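Local coordinates for neutral ceramidase (Pseudomonas aeruginosa, PDB 2ZWS), which hydrolyses the N-acyl linkage of ceramides to sphingosine and free fatty acid, using a zinc ion, and also runs the reverse synthesis, at residues R6-G10 / S186-A190; V46-A50 / L292-D296; V449-Y455 / G468-Q472; Q509-D515 / G547-N551; A514-Y518 / V591-K597. All coordinates share one frame; numbering follows the deposited sequence. Where two conformers were deposited one is given.

Contact 1. Residues R6-G10 / S186-A190; sequences RFGLG and SFVDA
F187 drives its side chain against the ring of F7, and this pair is the tight part of the contact. Its CB sits 3.8 Å from the centroid of the F7 ring, almost on the ring normal, a CH-pi contact. Farther out the edge of the F187 ring turns toward the same F7 ring, giving a T-shaped pair with centroids 5.4 Å apart and planes at 72°; F187 CD2 lies 3.7 Å from F7 CG. With CG of F7 set between its backbone N and carbonyl carbon (chi1 58°), the ring turns an edge to the other strand's backbone, F7 CE2 lying 3.4 Å from V188 O. L9 adds a looser touch, CD2 to F187 CG at 4.4 Å. Toward A190 the packing thins: V188 points its side chain away, D189 meets the rim of F7 with its backbone N and CB, its OD1 being held by the backbone N of N191 and E193, and A190 is exposed. Strands 5-13 and 181-189 both pair antiparallel with strand 142-152. Their short segments run at 109° to each other, 8.6 Å apart at closest approach, and the two phenylalanines pack in the buried interior of this curled mixed sheet, in the N-terminal, zinc-binding part of the ceramidase.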
# COMPACT_ATOMS: atom_id res chain seq x y z
N ARG A 6 -22.15 -12.50 -6.81
CA ARG A 6 -21.07 -12.92 -7.68
C ARG A 6 -19.85 -12.16 -7.21
O ARG A 6 -19.97 -11.02 -6.73
CB ARG A 6 -21.38 -12.58 -9.13
CG ARG A 6 -22.53 -13.39 -9.71
CD ARG A 6 -22.86 -12.90 -11.11
NE ARG A 6 -23.47 -11.57 -11.12
CZ ARG A 6 -24.78 -11.34 -11.07
NH1 ARG A 6 -25.64 -12.35 -10.99
NH2 ARG A 6 -25.23 -10.08 -11.08
N PHE A 7 -18.68 -12.76 -7.33
CA PHE A 7 -17.45 -11.97 -7.06
C PHE A 7 -16.40 -12.24 -8.12
O PHE A 7 -16.47 -13.28 -8.80
CB PHE A 7 -16.88 -12.22 -5.66
CG PHE A 7 -16.55 -13.65 -5.37
CD1 PHE A 7 -15.37 -14.22 -5.87
CD2 PHE A 7 -17.42 -14.43 -4.60
CE1 PHE A 7 -15.08 -15.57 -5.60
CE2 PHE A 7 -17.12 -15.77 -4.35
CZ PHE A 7 -15.97 -16.33 -4.86
N GLY A 8 -15.46 -11.31 -8.27
CA GLY A 8 -14.36 -11.50 -9.20
C GLY A 8 -13.10 -11.05 -8.52
O GLY A 8 -13.11 -10.00 -7.85
N LEU A 9 -12.05 -11.86 -8.64
CA LEU A 9 -10.77 -11.56 -7.98
C LEU A 9 -9.71 -11.37 -9.02
O LEU A 9 -9.55 -12.20 -9.90
CB LEU A 9 -10.34 -12.72 -7.11
CG LEU A 9 -11.45 -13.31 -6.23
CD1 LEU A 9 -10.93 -14.54 -5.54
CD2 LEU A 9 -11.86 -12.25 -5.22
N GLY A 10 -8.96 -10.28 -8.93
CA GLY A 10 -7.93 -9.97 -9.92
C GLY A 10 -6.69 -9.38 -9.26
O GLY A 10 -6.77 -8.80 -8.18
N SER A 186 -14.27 -13.34 3.61
CA SER A 186 -13.86 -14.43 2.76
C SER A 186 -14.82 -14.64 1.62
O SER A 186 -16.03 -14.39 1.75
CB SER A 186 -13.65 -15.71 3.57
OG SER A 186 -14.78 -15.98 4.38
N PHE A 187 -14.24 -15.06 0.50
CA PHE A 187 -14.95 -15.25 -0.74
C PHE A 187 -14.97 -16.74 -1.06
O PHE A 187 -13.93 -17.33 -1.38
CB PHE A 187 -14.29 -14.46 -1.86
CG PHE A 187 -14.30 -12.99 -1.64
CD1 PHE A 187 -13.38 -12.39 -0.77
CD2 PHE A 187 -15.25 -12.19 -2.26
CE1 PHE A 187 -13.39 -11.00 -0.55
CE2 PHE A 187 -15.26 -10.80 -2.07
CZ PHE A 187 -14.34 -10.20 -1.19
N VAL A 188 -16.16 -17.32 -0.97
CA VAL A 188 -16.31 -18.79 -1.07
C VAL A 188 -17.02 -19.10 -2.38
O VAL A 188 -18.10 -18.56 -2.65
CB VAL A 188 -17.05 -19.36 0.17
CG1 VAL A 188 -17.39 -20.85 0.01
CG2 VAL A 188 -16.23 -19.13 1.46
N ASP A 189 -16.42 -19.95 -3.21
CA ASP A 189 -16.97 -20.25 -4.52
C ASP A 189 -18.11 -21.30 -4.47
O ASP A 189 -18.44 -21.83 -3.41
CB ASP A 189 -15.86 -20.62 -5.50
CG ASP A 189 -15.21 -21.96 -5.19
OD1 ASP A 189 -15.78 -22.78 -4.43
OD2 ASP A 189 -14.11 -22.19 -5.76
N ALA A 190 -18.67 -21.59 -5.65
CA ALA A 190 -19.78 -22.53 -5.78
C ALA A 190 -19.43 -23.96 -5.35
O ALA A 190 -20.33 -24.81 -5.25
CB ALA A 190 -20.26 -22.51 -7.21

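Contact 2. Residues V46-A50 / L292-D296; sequences VIEEA and LGELD
E49 and L295 meet twice, once through a polar group and once through hydrocarbon. The E49 side chain runs out extended, with CG on the far side of CB from the backbone N (chi1 -151°), and this reach carries its carboxylate over the backbone of G293 and E294. There OE1 of E49 takes the backbone N-H of L295 at 3.1 Å, a nearly straight bond (171° at the hydrogen), although the donor comes from well above the carboxylate plane. The other oxygen, OE2, lies against the backbone of E294, 3.5 Å from its CA. Beside this bond L295 points back toward strand 41-49: its CG rests 3.9 Å from E49 CB, and its CD1 nestles on the backbone, 3.5 Å from I47 O. I47 meets that same methyl at about a right angle, through its CG2 branch at 3.9 Å from L295 CD1. E294 turns the other way, its CB brushing the E49 carboxylate while OE2 reaches a salt bridge with R489. S52 OG also bonds to E49 OE1, so two groups hold that oxygen. A carboxylate thus accepts the N-H at the first residue of strand 295-303, and the leucine packs its CG and CD1 on E49 CB and I47. Two bonds on OE1 would probably favour the charged form of E49.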
# COMPACT_ATOMS: atom_id res chain seq x y z
N VAL A 46 -14.19 -7.51 -6.95
CA VAL A 46 -15.47 -7.02 -7.47
C VAL A 46 -16.56 -7.84 -6.83
O VAL A 46 -16.46 -9.07 -6.82
CB VAL A 46 -15.54 -7.22 -9.03
CG1 VAL A 46 -16.90 -6.80 -9.53
CG2 VAL A 46 -14.48 -6.38 -9.70
N ILE A 47 -17.59 -7.18 -6.29
CA ILE A 47 -18.72 -7.89 -5.68
C ILE A 47 -20.00 -7.41 -6.31
O ILE A 47 -20.21 -6.21 -6.45
CB ILE A 47 -18.79 -7.64 -4.15
CG1 ILE A 47 -17.45 -7.96 -3.49
CG2 ILE A 47 -19.94 -8.46 -3.52
CD1 ILE A 47 -17.38 -7.45 -2.05
N GLU A 48 -20.87 -8.34 -6.68
CA GLU A 48 -22.15 -7.97 -7.28
C GLU A 48 -23.26 -8.67 -6.55
O GLU A 48 -23.14 -9.84 -6.17
CB GLU A 48 -22.26 -8.45 -8.72
CG GLU A 48 -21.27 -7.94 -9.69
CD GLU A 48 -21.80 -8.06 -11.12
OE1 GLU A 48 -22.39 -9.12 -11.50
OE2 GLU A 48 -21.61 -7.09 -11.88
N GLU A 49 -24.36 -7.96 -6.36
CA GLU A 49 -25.51 -8.56 -5.72
C GLU A 49 -26.25 -9.29 -6.83
O GLU A 49 -26.52 -8.72 -7.88
CB GLU A 49 -26.37 -7.46 -5.10
CG GLU A 49 -27.17 -7.89 -3.88
CD GLU A 49 -28.17 -6.83 -3.46
OE1 GLU A 49 -27.93 -5.59 -3.67
OE2 GLU A 49 -29.22 -7.25 -2.91
N ALA A 50 -26.56 -10.57 -6.64
CA ALA A 50 -27.30 -11.26 -7.68
C ALA A 50 -28.71 -10.62 -7.86
O ALA A 50 -29.33 -10.78 -8.88
CB ALA A 50 -27.38 -12.76 -7.37
N LEU A 292 -25.12 -11.49 4.22
CA LEU A 292 -26.33 -11.48 3.43
C LEU A 292 -26.95 -10.10 3.40
O LEU A 292 -26.90 -9.36 4.39
CB LEU A 292 -27.36 -12.47 4.01
CG LEU A 292 -26.93 -13.94 4.02
CD1 LEU A 292 -27.91 -14.77 4.84
CD2 LEU A 292 -26.78 -14.48 2.59
N GLY A 293 -27.54 -9.76 2.27
CA GLY A 293 -28.24 -8.49 2.14
C GLY A 293 -27.69 -7.60 1.04
O GLY A 293 -26.80 -8.01 0.26
N GLU A 294 -28.21 -6.38 0.98
CA GLU A 294 -27.96 -5.48 -0.14
C GLU A 294 -26.52 -4.99 -0.21
O GLU A 294 -25.81 -4.98 0.79
CB GLU A 294 -28.91 -4.29 -0.09
CG GLU A 294 -28.60 -3.30 0.98
CD GLU A 294 -29.53 -2.08 0.98
OE1 GLU A 294 -29.90 -1.65 2.07
OE2 GLU A 294 -29.86 -1.53 -0.09
N LEU A 295 -26.13 -4.59 -1.41
CA LEU A 295 -24.94 -3.77 -1.59
C LEU A 295 -25.40 -2.33 -1.76
O LEU A 295 -26.39 -2.05 -2.43
CB LEU A 295 -24.16 -4.20 -2.84
CG LEU A 295 -23.65 -5.64 -2.90
CD1 LEU A 295 -22.78 -5.82 -4.13
CD2 LEU A 295 -22.91 -6.04 -1.63
N ASP A 296 -24.65 -1.40 -1.16
CA ASP A 296 -24.95 0.02 -1.31
C ASP A 296 -23.67 0.77 -1.06
O ASP A 296 -22.65 0.20 -0.59
CB ASP A 296 -26.02 0.44 -0.28
CG ASP A 296 -26.76 1.72 -0.64
OD1 ASP A 296 -26.51 2.33 -1.71
OD2 ASP A 296 -27.62 2.10 0.16

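Contact 3. Residues V449-Y455 / G468-Q472; sequences VTTREEY and GPWTQ
The backbone of 449-455 leaves a short strand and turns into helix 452-457, passing close to the type I beta turn G468-T471 that leads into helix 471-488, with CA atoms 5.4 Å apart at R452 and P469. Two helix N-termini thus meet here. The first is closed by a capping box: E454 N bonds T451 OG1, which also bonds N168 OD1, and T451 N bonds E454 OE1 in return. In the turn, G468 O accepts from both N and OG1 of T471, on the same face of its plane.

Across the contact, P469 packs against two side chains. Its CA sits 3.6 Å from the centroid of the Y455 ring, over the middle of that face, while its CB lies over one face of the R452 guanidinium. R452 is bent at chi2 (68°), which folds CD onto the W470 indole, 3.6 Å from the centroid of the six-membered ring; the guanidinium then stands nearly perpendicular to the indole, whose CZ2 meets its edge. NH2 of R452 goes on to a salt bridge with E373, and Y455 OH bonds Q371 O. V449, next in the chain to the zinc ligand Y448 and paired through its backbone with the ligand E411, packs its CG1 on Q472. Waters fill the polar seam. One donates to T450 O and P469 O and accepts from Q472 N; the other accepts from R452 N and donates to Q472 OE1 at 2.9 Å.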
# COMPACT_ATOMS: atom_id res chain seq x y z
N VAL A 449 -4.40 11.31 11.82
CA VAL A 449 -5.55 11.76 12.61
C VAL A 449 -5.49 11.17 14.01
O VAL A 449 -5.50 9.97 14.23
CB VAL A 449 -6.90 11.40 11.95
CG1 VAL A 449 -8.05 11.93 12.78
CG2 VAL A 449 -6.96 11.93 10.50
N THR A 450 -5.48 12.10 14.95
CA THR A 450 -5.32 11.84 16.34
C THR A 450 -6.61 12.37 17.04
O THR A 450 -7.28 13.27 16.51
CB THR A 450 -4.05 12.63 16.61
OG1 THR A 450 -2.90 11.91 17.08
CG2 THR A 450 -4.17 14.06 16.66
N THR A 451 -6.98 11.81 18.18
CA THR A 451 -8.14 12.34 18.90
C THR A 451 -7.77 13.72 19.45
O THR A 451 -6.59 14.06 19.52
CB THR A 451 -8.53 11.45 20.08
OG1 THR A 451 -7.41 11.36 20.95
CG2 THR A 451 -8.94 10.03 19.62
N ARG A 452 -8.76 14.48 19.91
CA ARG A 452 -8.50 15.77 20.57
C ARG A 452 -7.45 15.66 21.70
O ARG A 452 -6.51 16.48 21.79
CB ARG A 452 -9.81 16.38 21.11
CG ARG A 452 -9.64 17.71 21.87
CD ARG A 452 -9.22 18.81 20.94
NE ARG A 452 -8.79 20.07 21.56
CZ ARG A 452 -7.53 20.37 21.86
NH1 ARG A 452 -7.23 21.55 22.38
NH2 ARG A 452 -6.55 19.50 21.63
N GLU A 453 -7.59 14.61 22.49
CA GLU A 453 -6.69 14.40 23.65
C GLU A 453 -5.28 14.03 23.20
O GLU A 453 -4.29 14.59 23.67
CB GLU A 453 -7.27 13.33 24.59
CG GLU A 453 -8.66 13.69 25.15
CD GLU A 453 -9.86 13.20 24.32
OE1 GLU A 453 -9.75 12.93 23.08
OE2 GLU A 453 -10.97 13.10 24.91
N GLU A 454 -5.18 13.11 22.24
CA GLU A 454 -3.88 12.79 21.66
C GLU A 454 -3.22 14.01 21.03
O GLU A 454 -2.01 14.20 21.16
CB GLU A 454 -4.01 11.70 20.59
CG GLU A 454 -4.30 10.33 21.14
CD GLU A 454 -4.95 9.41 20.14
OE1 GLU A 454 -5.09 9.81 18.96
OE2 GLU A 454 -5.34 8.29 20.53
N TYR A 455 -4.01 14.79 20.30
CA TYR A 455 -3.49 15.96 19.60
C TYR A 455 -2.77 16.87 20.58
O TYR A 455 -1.69 17.38 20.25
CB TYR A 455 -4.62 16.73 18.93
CG TYR A 455 -4.18 17.92 18.14
CD1 TYR A 455 -3.95 17.81 16.75
CD2 TYR A 455 -4.02 19.18 18.75
CE1 TYR A 455 -3.56 18.91 16.00
CE2 TYR A 455 -3.62 20.30 18.00
CZ TYR A 455 -3.40 20.14 16.61
OH TYR A 455 -3.02 21.22 15.86
N GLY A 468 -5.80 20.65 12.53
CA GLY A 468 -5.97 21.13 13.90
C GLY A 468 -6.59 20.14 14.86
O GLY A 468 -6.83 18.97 14.53
N PRO A 469 -6.91 20.61 16.06
CA PRO A 469 -7.33 19.73 17.14
C PRO A 469 -8.63 18.97 16.85
O PRO A 469 -8.86 17.91 17.41
CB PRO A 469 -7.49 20.68 18.34
CG PRO A 469 -7.70 22.03 17.74
CD PRO A 469 -6.88 22.03 16.48
N TRP A 470 -9.48 19.54 15.99
CA TRP A 470 -10.79 18.96 15.74
C TRP A 470 -10.85 18.16 14.44
O TRP A 470 -11.94 17.82 13.97
CB TRP A 470 -11.89 20.03 15.79
CG TRP A 470 -11.88 20.74 17.13
CD1 TRP A 470 -11.48 22.01 17.37
CD2 TRP A 470 -12.20 20.16 18.39
NE1 TRP A 470 -11.57 22.28 18.71
CE2 TRP A 470 -12.00 21.16 19.37
CE3 TRP A 470 -12.65 18.89 18.80
CZ2 TRP A 470 -12.25 20.94 20.73
CZ3 TRP A 470 -12.88 18.67 20.16
CH2 TRP A 470 -12.68 19.69 21.11
N THR A 471 -9.69 17.83 13.89
CA THR A 471 -9.62 16.96 12.70
C THR A 471 -10.39 15.65 12.90
O THR A 471 -11.20 15.24 12.03
CB THR A 471 -8.15 16.70 12.29
OG1 THR A 471 -7.50 17.95 12.01
CG2 THR A 471 -8.08 15.81 11.04
N GLN A 472 -10.17 14.99 14.04
CA GLN A 472 -10.85 13.72 14.28
C GLN A 472 -12.37 13.91 14.35
O GLN A 472 -13.12 13.11 13.79
CB GLN A 472 -10.33 13.05 15.55
CG GLN A 472 -10.79 11.59 15.78
CD GLN A 472 -12.20 11.46 16.35
OE1 GLN A 472 -12.71 12.39 17.00
NE2 GLN A 472 -12.85 10.31 16.12
O HOH W 1 -7.83 15.77 15.72
O HOH W 2 -11.52 14.04 19.06

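Contact 4. Residues Q509-D515 / G547-N551. With FMT (formic acid), chain F.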
# COMPACT_ATOMS: atom_id res chain seq x y z
N GLN A 509 14.57 14.95 -10.04
CA GLN A 509 15.27 13.69 -10.17
C GLN A 509 15.66 13.46 -11.62
O GLN A 509 14.80 13.41 -12.50
CB GLN A 509 14.39 12.54 -9.68
CG GLN A 509 14.96 11.16 -9.94
CD GLN A 509 16.28 10.91 -9.21
OE1 GLN A 509 16.33 10.91 -7.97
NE2 GLN A 509 17.33 10.66 -9.98
N THR A 510 16.97 13.31 -11.87
CA THR A 510 17.47 13.06 -13.21
C THR A 510 17.07 11.66 -13.69
O THR A 510 16.82 10.77 -12.88
CB THR A 510 19.01 13.24 -13.23
OG1 THR A 510 19.37 14.42 -12.48
CG2 THR A 510 19.53 13.40 -14.63
N GLY A 511 17.00 11.46 -15.00
CA GLY A 511 16.67 10.15 -15.56
C GLY A 511 17.90 9.44 -16.09
O GLY A 511 19.04 9.73 -15.69
N VAL A 512 17.68 8.54 -17.03
CA VAL A 512 18.75 7.75 -17.63
C VAL A 512 19.31 8.50 -18.83
O VAL A 512 18.58 8.77 -19.78
CB VAL A 512 18.21 6.40 -18.13
CG1 VAL A 512 19.36 5.54 -18.64
CG2 VAL A 512 17.42 5.66 -17.03
N VAL A 513 20.60 8.84 -18.76
CA VAL A 513 21.31 9.48 -19.88
C VAL A 513 21.54 8.44 -20.98
O VAL A 513 21.14 8.64 -22.14
CB VAL A 513 22.66 10.06 -19.41
CG1 VAL A 513 23.49 10.61 -20.58
CG2 VAL A 513 22.44 11.14 -18.33
N ALA A 514 22.14 7.31 -20.61
CA ALA A 514 22.40 6.22 -21.54
C ALA A 514 23.07 5.08 -20.78
O ALA A 514 23.55 5.26 -19.64
CB ALA A 514 23.31 6.70 -22.68
N ASP A 515 23.05 3.90 -21.41
CA ASP A 515 23.75 2.72 -20.90
C ASP A 515 24.84 2.29 -21.87
O ASP A 515 24.64 2.34 -23.10
CB ASP A 515 22.80 1.54 -20.76
CG ASP A 515 21.63 1.83 -19.84
OD1 ASP A 515 21.82 1.82 -18.61
OD2 ASP A 515 20.52 2.07 -20.36
N GLY A 547 21.49 -3.00 -18.09
CA GLY A 547 21.14 -1.60 -18.30
C GLY A 547 20.16 -1.16 -17.21
O GLY A 547 19.62 -1.97 -16.44
N HIS A 548 19.93 0.14 -17.16
CA HIS A 548 19.14 0.76 -16.10
C HIS A 548 17.67 0.29 -16.05
O HIS A 548 16.97 0.39 -17.05
CB HIS A 548 19.16 2.27 -16.30
CG HIS A 548 18.98 3.04 -15.05
ND1 HIS A 548 17.87 2.91 -14.23
CD2 HIS A 548 19.77 3.95 -14.44
CE1 HIS A 548 17.99 3.71 -13.19
NE2 HIS A 548 19.14 4.36 -13.29
N PRO A 549 17.18 -0.19 -14.89
CA PRO A 549 15.77 -0.63 -14.81
C PRO A 549 14.76 0.51 -15.02
O PRO A 549 13.59 0.22 -15.27
CB PRO A 549 15.66 -1.23 -13.39
CG PRO A 549 16.75 -0.70 -12.65
CD PRO A 549 17.89 -0.41 -13.61
N LYS A 550 15.18 1.79 -14.92
CA LYS A 550 14.25 2.90 -15.27
C LYS A 550 13.83 2.83 -16.74
O LYS A 550 12.80 3.40 -17.11
CB LYS A 550 14.84 4.30 -15.02
CG LYS A 550 14.71 4.80 -13.61
CD LYS A 550 15.40 6.19 -13.45
CE LYS A 550 15.11 6.70 -12.06
NZ LYS A 550 15.73 8.02 -11.82
N ASN A 551 14.62 2.15 -17.56
CA ASN A 551 14.29 2.05 -18.99
C ASN A 551 12.99 1.28 -19.27
O ASN A 551 12.29 1.59 -20.23
CB ASN A 551 15.41 1.37 -19.77
CG ASN A 551 16.66 2.21 -19.87
OD1 ASN A 551 16.62 3.45 -20.00
ND2 ASN A 551 17.80 1.54 -19.78
C FMT F . 17.59 12.57 -18.34
O1 FMT F . 18.35 13.13 -17.54
O2 FMT F . 17.83 12.37 -19.54
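D515 OD2 is gripped by N551 ND2 at 2.8 Å and also by the backbone N of K622. The amide approaches on the syn side, somewhat out of the carboxylate plane, with the two flat groups nearly perpendicular. The other oxygen, OD1, takes the backbone N-H of H548 at 2.9 Å, from above that plane. One aspartate thereby ties together two loops of the C-terminal beta-sandwich domain, the one leading to strand 526-528 and the one following strand 539-545.

V512 does the apolar work. With CG1 anti to the backbone N (chi1 -175°), CG2 lies beside that N and over one face of the H548 imidazole, 3.9 Å from the ring centroid, and also touches K550 CB at 3.5 Å. The imidazole is fixed at both nitrogens: ND1 accepts from K550 N, in the ring plane, and NE2 pairs with E20 OE1. K550 stretches out fully extended past V512 to T510 O, a weak bond at 3.1 Å; its NZ also bonds E20 O. A formic acid, probably from the crystallisation liquor, receives a weak bond from G511 N. T510 O has a second, firmer donor: Q509 NE2 reaches it at 2.9 Å, in the carbonyl plane and on a lone pair.

Contact 5. Residues A514-Y518 / V591-K597; sequences ADDPY and VGISASK
Torsions at S594 and D516 set up the shortest bond between these segments. In S594, chi1 of 60° swings OG between its own backbone N and carbonyl carbon, while in D516 a chi1 of -69° lays CG beside the backbone N; S594 OG then donates to D516 OD1 at 2.6 Å, onto that oxygen's anti lone pair. Right beside it, D516 N returns a bond to S594 O, 3.0 Å and fairly straight (167°), though it arrives from above the carbonyl plane. The two residues are thus held by a side-chain and a backbone bond at once. The backbones stay close beyond this, A595 CA meeting D516 O at 3.2 Å in a CA-H...O contact.

Y518 covers the other end. Its ring reaches across the base of the hairpin joining strands 584-591 and 595-603, at about a right angle to V591, with CZ 3.9 Å from V591 CG1. The phenol oxygen touches two aliphatic groups, 3.3 Å from V591 CG2 and 3.4 Å from K597 CB, and the ring edge meets the S596 carbonyl. Y518 also packs on L527 and V545 of neighbouring strands.

Water finishes the seam. One molecule donates to D515 OD1 and S594 O and accepts from S596 OG, linking three polar groups. A loop is thus pinned to a surface hairpin by polar bonds at one end, while at the other Y518 covers the V591 and A595 side chains; the hydroxyl bond from S594 would favour a charged D516.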
# COMPACT_ATOMS: atom_id res chain seq x y z
N ALA A 514 22.14 7.31 -20.61
CA ALA A 514 22.40 6.22 -21.54
C ALA A 514 23.07 5.08 -20.78
O ALA A 514 23.55 5.26 -19.64
CB ALA A 514 23.31 6.70 -22.68
N ASP A 515 23.05 3.90 -21.41
CA ASP A 515 23.75 2.72 -20.90
C ASP A 515 24.84 2.29 -21.87
O ASP A 515 24.64 2.34 -23.10
CB ASP A 515 22.80 1.54 -20.76
CG ASP A 515 21.63 1.83 -19.84
OD1 ASP A 515 21.82 1.82 -18.61
OD2 ASP A 515 20.52 2.07 -20.36
N ASP A 516 25.93 1.80 -21.32
CA ASP A 516 26.96 1.10 -22.07
C ASP A 516 27.28 -0.19 -21.33
O ASP A 516 27.19 -0.22 -20.09
CB ASP A 516 28.22 1.95 -22.15
CG ASP A 516 28.03 3.18 -23.00
OD1 ASP A 516 28.06 4.29 -22.43
OD2 ASP A 516 27.85 3.03 -24.23
N PRO A 517 27.70 -1.24 -22.06
CA PRO A 517 28.15 -2.44 -21.38
C PRO A 517 29.50 -2.19 -20.70
O PRO A 517 30.13 -1.14 -20.94
CB PRO A 517 28.31 -3.47 -22.51
CG PRO A 517 27.91 -2.78 -23.78
CD PRO A 517 27.82 -1.33 -23.53
N TYR A 518 29.92 -3.11 -19.84
CA TYR A 518 31.27 -3.06 -19.30
C TYR A 518 32.22 -3.06 -20.50
O TYR A 518 31.97 -3.74 -21.50
CB TYR A 518 31.58 -4.32 -18.50
CG TYR A 518 31.13 -4.36 -17.05
CD1 TYR A 518 31.98 -4.88 -16.08
CD2 TYR A 518 29.84 -3.96 -16.65
CE1 TYR A 518 31.60 -4.98 -14.75
CE2 TYR A 518 29.44 -4.05 -15.31
CZ TYR A 518 30.33 -4.56 -14.38
OH TYR A 518 29.96 -4.67 -13.06
N VAL A 591 28.03 1.14 -12.37
CA VAL A 591 29.45 0.80 -12.47
C VAL A 591 30.09 1.83 -13.41
O VAL A 591 29.70 1.96 -14.56
CB VAL A 591 29.67 -0.65 -12.99
CG1 VAL A 591 31.18 -0.92 -13.20
CG2 VAL A 591 29.04 -1.69 -12.00
N GLY A 592 31.05 2.58 -12.88
CA GLY A 592 31.65 3.69 -13.63
C GLY A 592 30.60 4.73 -14.00
O GLY A 592 29.68 4.97 -13.24
N ILE A 593 30.74 5.33 -15.18
CA ILE A 593 29.82 6.38 -15.63
C ILE A 593 28.49 5.88 -16.17
O ILE A 593 27.44 6.40 -15.81
CB ILE A 593 30.51 7.35 -16.65
CG1 ILE A 593 31.78 7.96 -16.03
CG2 ILE A 593 29.53 8.43 -17.14
CD1 ILE A 593 31.56 8.78 -14.74
N SER A 594 28.52 4.86 -17.02
CA SER A 594 27.32 4.48 -17.77
C SER A 594 27.06 2.99 -17.81
O SER A 594 26.11 2.55 -18.44
CB SER A 594 27.36 5.03 -19.21
OG SER A 594 28.49 4.50 -19.87
N ALA A 595 27.89 2.21 -17.12
CA ALA A 595 27.67 0.76 -17.07
C ALA A 595 26.90 0.41 -15.80
O ALA A 595 26.69 1.23 -14.93
CB ALA A 595 29.01 0.00 -17.13
N SER A 596 26.50 -0.84 -15.70
CA SER A 596 25.80 -1.29 -14.49
C SER A 596 25.77 -2.82 -14.39
O SER A 596 25.95 -3.53 -15.38
CB SER A 596 24.36 -0.72 -14.44
OG SER A 596 23.60 -1.09 -15.57
N LYS A 597 25.52 -3.31 -13.18
CA LYS A 597 25.45 -4.73 -12.97
C LYS A 597 24.18 -5.11 -12.25
O LYS A 597 23.67 -4.38 -11.38
CB LYS A 597 26.68 -5.26 -12.24
CG LYS A 597 26.81 -4.78 -10.82
CD LYS A 597 28.02 -5.39 -10.14
CE LYS A 597 28.02 -5.08 -8.67
NZ LYS A 597 29.09 -5.81 -7.95
O HOH W 3 25.06 7.39 -17.40
O HOH W 4 24.10 0.90 -17.42
O HOH W 5 26.53 -2.25 -18.19

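How the contacts relate
Contacts 1 and 2 are neighbours, centres 12 Å apart, on adjacent antiparallel strands 5-13 and 41-49 of the large mixed sheet; the R6-E48 salt bridge joins them, and their segments alternate along the chain. Contact 3 follows later in the same N-terminal part, about 39 Å from contact 1 and 35 Å from contact 2 between centres, with the V449 side chain about 11 Å from the zinc ion. Contacts 4 and 5 come last, in the C-terminal beta-sandwich. They share A514 and D515, with centres 10 Å apart, so one loop is fastened both to 547-551 and to the 591-597 hairpin. Contacts 2 and 5 are farthest apart, about 54 Å between centres; contact 4, through E20 and K32, also touches the zinc-binding N-terminal part.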